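Local structure of tyrosine aminotransferase (Leishmania infantum, 4IX8) at residues 368-380 and 413-425. The protein probably transfers the amino group of L-tyrosine to 2-oxoglutarate, using pyridoxal 5'-phosphate as cofactor. Sequence-based numbering, arbitrary orientation.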
# COMPACT_ATOMS: atom_id res chain seq x y z
N ALA A 368 27.60 -9.74 -17.11
CA ALA A 368 27.96 -8.92 -15.97
C ALA A 368 26.89 -7.80 -15.87
O ALA A 368 26.37 -7.32 -16.87
CB ALA A 368 29.36 -8.36 -16.12
N PRO A 369 26.51 -7.43 -14.65
CA PRO A 369 25.49 -6.40 -14.50
C PRO A 369 25.97 -5.01 -14.91
O PRO A 369 27.07 -4.61 -14.55
CB PRO A 369 25.15 -6.47 -12.99
CG PRO A 369 26.32 -7.08 -12.36
CD PRO A 369 26.91 -8.01 -13.36
N GLN A 370 25.15 -4.26 -15.65
CA GLN A 370 25.49 -2.88 -15.97
C GLN A 370 24.73 -1.92 -15.08
O GLN A 370 24.94 -0.70 -15.16
CB GLN A 370 25.16 -2.60 -17.43
CG GLN A 370 25.99 -3.43 -18.34
CD GLN A 370 27.46 -3.21 -18.07
OE1 GLN A 370 27.91 -2.08 -17.81
NE2 GLN A 370 28.22 -4.31 -18.08
N ALA A 371 23.86 -2.46 -14.23
CA ALA A 371 22.94 -1.65 -13.43
C ALA A 371 22.15 -2.49 -12.45
O ALA A 371 22.26 -3.73 -12.43
CB ALA A 371 21.99 -0.91 -14.33
N SER A 372 21.32 -1.80 -11.66
CA SER A 372 20.51 -2.42 -10.63
C SER A 372 21.46 -3.15 -9.67
O SER A 372 22.63 -2.79 -9.60
CB SER A 372 19.48 -3.36 -11.23
OG SER A 372 18.65 -3.89 -10.22
N MET A 373 20.96 -4.15 -8.93
CA MET A 373 21.68 -4.80 -7.80
C MET A 373 21.81 -6.32 -7.90
O MET A 373 22.14 -6.99 -6.92
CB MET A 373 20.97 -4.51 -6.47
CG MET A 373 20.88 -3.06 -6.04
SD MET A 373 19.50 -2.74 -4.89
CE MET A 373 19.32 -4.29 -4.00
N PHE A 374 21.52 -6.87 -9.07
CA PHE A 374 21.36 -8.31 -9.22
C PHE A 374 22.15 -8.85 -10.39
O PHE A 374 22.47 -8.14 -11.33
CB PHE A 374 19.89 -8.66 -9.43
CG PHE A 374 18.96 -8.05 -8.40
CD1 PHE A 374 18.81 -8.63 -7.16
CD2 PHE A 374 18.28 -6.89 -8.68
CE1 PHE A 374 17.97 -8.07 -6.24
CE2 PHE A 374 17.42 -6.34 -7.76
CZ PHE A 374 17.27 -6.94 -6.55
N VAL A 375 22.43 -10.14 -10.33
CA VAL A 375 23.02 -10.81 -11.45
C VAL A 375 22.24 -12.10 -11.70
O VAL A 375 21.64 -12.65 -10.78
CB VAL A 375 24.53 -11.07 -11.19
CG1 VAL A 375 24.74 -12.16 -10.15
CG2 VAL A 375 25.22 -11.39 -12.47
N MET A 376 22.17 -12.50 -12.97
CA MET A 376 21.54 -13.76 -13.34
C MET A 376 22.61 -14.75 -13.82
O MET A 376 23.29 -14.51 -14.82
CB MET A 376 20.49 -13.54 -14.41
CG MET A 376 19.18 -13.01 -13.90
SD MET A 376 18.24 -14.20 -12.91
CE MET A 376 17.21 -14.94 -14.17
N LEU A 377 22.70 -15.87 -13.12
CA LEU A 377 23.68 -16.91 -13.39
C LEU A 377 23.01 -17.94 -14.25
O LEU A 377 21.99 -18.48 -13.86
CB LEU A 377 24.17 -17.54 -12.11
CG LEU A 377 24.64 -16.50 -11.10
CD1 LEU A 377 25.01 -17.22 -9.82
CD2 LEU A 377 25.85 -15.68 -11.66
N LYS A 378 23.58 -18.22 -15.42
CA LYS A 378 22.98 -19.20 -16.30
C LYS A 378 23.61 -20.56 -16.08
O LYS A 378 24.84 -20.67 -16.04
CB LYS A 378 23.15 -18.79 -17.75
CG LYS A 378 22.50 -19.75 -18.69
CD LYS A 378 22.57 -19.19 -20.10
CE LYS A 378 22.39 -20.28 -21.17
NZ LYS A 378 21.20 -21.14 -20.86
N LEU A 379 22.77 -21.58 -15.92
CA LEU A 379 23.27 -22.92 -15.63
C LEU A 379 23.41 -23.80 -16.85
O LEU A 379 22.43 -24.00 -17.57
CB LEU A 379 22.34 -23.62 -14.65
CG LEU A 379 22.15 -22.89 -13.32
CD1 LEU A 379 21.15 -23.66 -12.49
CD2 LEU A 379 23.51 -22.75 -12.62
N ASN A 380 24.61 -24.33 -17.10
CA ASN A 380 24.75 -25.40 -18.08
C ASN A 380 24.46 -26.73 -17.40
O ASN A 380 25.33 -27.32 -16.76
CB ASN A 380 26.14 -25.43 -18.73
CG ASN A 380 26.17 -26.24 -20.03
OD1 ASN A 380 25.35 -27.15 -20.24
ND2 ASN A 380 27.10 -25.90 -20.93
N MET A 413 11.77 -17.54 -15.74
CA MET A 413 12.73 -18.17 -16.66
C MET A 413 13.64 -19.15 -15.94
O MET A 413 14.54 -18.76 -15.22
CB MET A 413 13.57 -17.13 -17.40
CG MET A 413 14.41 -17.78 -18.45
SD MET A 413 15.23 -16.64 -19.59
CE MET A 413 13.87 -16.09 -20.62
N SER A 414 13.32 -20.43 -16.14
CA SER A 414 14.05 -21.55 -15.63
C SER A 414 15.43 -21.60 -16.23
O SER A 414 15.66 -21.06 -17.30
CB SER A 414 13.31 -22.87 -15.95
OG SER A 414 12.34 -23.12 -14.93
N GLY A 415 16.34 -22.24 -15.50
CA GLY A 415 17.68 -22.47 -15.98
C GLY A 415 18.66 -21.42 -15.49
O GLY A 415 19.85 -21.44 -15.88
N PHE A 416 18.20 -20.56 -14.57
CA PHE A 416 19.04 -19.49 -14.05
C PHE A 416 18.98 -19.36 -12.56
O PHE A 416 18.14 -19.99 -11.92
CB PHE A 416 18.64 -18.14 -14.64
CG PHE A 416 18.82 -18.05 -16.13
CD1 PHE A 416 17.90 -18.62 -16.99
CD2 PHE A 416 19.93 -17.42 -16.67
CE1 PHE A 416 18.07 -18.57 -18.37
CE2 PHE A 416 20.09 -17.33 -18.04
CZ PHE A 416 19.15 -17.92 -18.89
N LEU A 417 19.84 -18.49 -12.04
CA LEU A 417 19.85 -18.16 -10.62
C LEU A 417 20.03 -16.66 -10.43
O LEU A 417 20.91 -16.06 -11.07
CB LEU A 417 20.96 -18.88 -9.90
CG LEU A 417 20.96 -20.41 -9.96
CD1 LEU A 417 22.28 -20.88 -9.44
CD2 LEU A 417 19.81 -20.97 -9.14
N ARG A 418 19.23 -16.07 -9.56
CA ARG A 418 19.40 -14.68 -9.22
C ARG A 418 20.26 -14.58 -7.98
O ARG A 418 19.96 -15.21 -6.99
CB ARG A 418 18.06 -13.94 -8.95
CG ARG A 418 18.26 -12.43 -9.07
CD ARG A 418 17.12 -11.61 -8.56
NE ARG A 418 16.98 -11.70 -7.11
CZ ARG A 418 16.12 -10.96 -6.41
NH1 ARG A 418 15.31 -10.09 -7.03
NH2 ARG A 418 16.07 -11.08 -5.11
N ALA A 419 21.30 -13.76 -8.06
CA ALA A 419 22.18 -13.51 -6.94
C ALA A 419 22.31 -12.01 -6.78
O ALA A 419 22.27 -11.24 -7.76
CB ALA A 419 23.52 -14.15 -7.15
N THR A 420 22.45 -11.61 -5.54
CA THR A 420 22.51 -10.22 -5.16
C THR A 420 23.93 -9.70 -5.15
O THR A 420 24.83 -10.36 -4.68
CB THR A 420 21.86 -10.04 -3.79
OG1 THR A 420 20.42 -10.08 -3.97
CG2 THR A 420 22.25 -8.75 -3.16
N VAL A 421 24.10 -8.49 -5.66
CA VAL A 421 25.43 -7.84 -5.77
C VAL A 421 25.72 -6.79 -4.64
O VAL A 421 26.81 -6.23 -4.55
CB VAL A 421 25.55 -7.24 -7.19
CG1 VAL A 421 26.70 -6.31 -7.35
CG2 VAL A 421 25.69 -8.38 -8.20
N SER A 422 24.71 -6.50 -3.84
CA SER A 422 24.68 -5.37 -2.93
C SER A 422 25.24 -5.73 -1.57
O SER A 422 25.27 -4.89 -0.68
CB SER A 422 23.28 -4.85 -2.77
OG SER A 422 22.53 -5.78 -2.02
N ARG A 423 25.58 -6.99 -1.36
CA ARG A 423 26.19 -7.35 -0.10
C ARG A 423 27.70 -7.03 -0.04
O ARG A 423 28.34 -6.75 -1.06
CB ARG A 423 25.88 -8.81 0.19
CG ARG A 423 24.34 -9.03 0.20
CD ARG A 423 23.94 -10.16 1.12
NE ARG A 423 24.27 -9.84 2.51
CZ ARG A 423 24.20 -10.70 3.52
NH1 ARG A 423 24.55 -10.33 4.74
NH2 ARG A 423 23.83 -11.96 3.31
N PRO A 424 28.28 -7.06 1.18
CA PRO A 424 29.72 -6.79 1.32
C PRO A 424 30.57 -7.88 0.68
O PRO A 424 30.19 -9.05 0.70
CB PRO A 424 29.93 -6.72 2.85
CG PRO A 424 28.59 -6.43 3.42
CD PRO A 424 27.61 -7.14 2.49
N SER A 425 31.71 -7.47 0.11
CA SER A 425 32.59 -8.39 -0.60
C SER A 425 32.96 -9.64 0.18
O SER A 425 33.06 -10.73 -0.38
CB SER A 425 33.87 -7.66 -1.00
OG SER A 425 33.53 -6.69 -1.98
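Val375 and Ala419 sit side by side in two antiparallel strands, 374-379 and 416-420. The two strands are inner neighbours in the smaller mixed sheet, that of the small domain of this fold-type I aminotransferase.

Six backbone hydrogen bonds join the segments. Val375 and Ala419 exchange two, and so do Leu377 and Leu417; Leu377 N to Leu417 O is the shortest, at 2.7 Å. Leu379 N to Gly415 O extends the ladder at one end, and Val421 N to Met373 O at the other.

Val375, Leu377, Leu417 and Ala419 form an apolar face. Val375 CG1 lies 3.8 Å from Ala419 CB. Beside this face, at the end of the ladder, Leu379 CD2 meets Leu417 CD1 at 3.9 Å, their side chains crossing near a right angle. Helix 390-401 packs here through Phe393, and helix 337-355 through Tyr354.

The other face carries Phe374, Met376, Lys378, Phe416 and Arg418. Met376 bends at chi2 (-69°) and again at chi3 (-93°), which brings its CE to 3.5 Å from Phe416 CB. The aliphatic part of Lys378 crosses the Phe416 ring obliquely near CE2 and CZ. Lys378 CB lies 3.4 Å from Phe416 CE2. Arg418 lays its guanidinium over a face of Phe374, the planes 18° apart. Ser73 O and Asn221 OD1 accept hydrogen bonds from its NH2 and NH1, which helps fix the group's rotation. Phe374 CE1 lies over the guanidinium centre, 3.4 Å from Arg418 CZ.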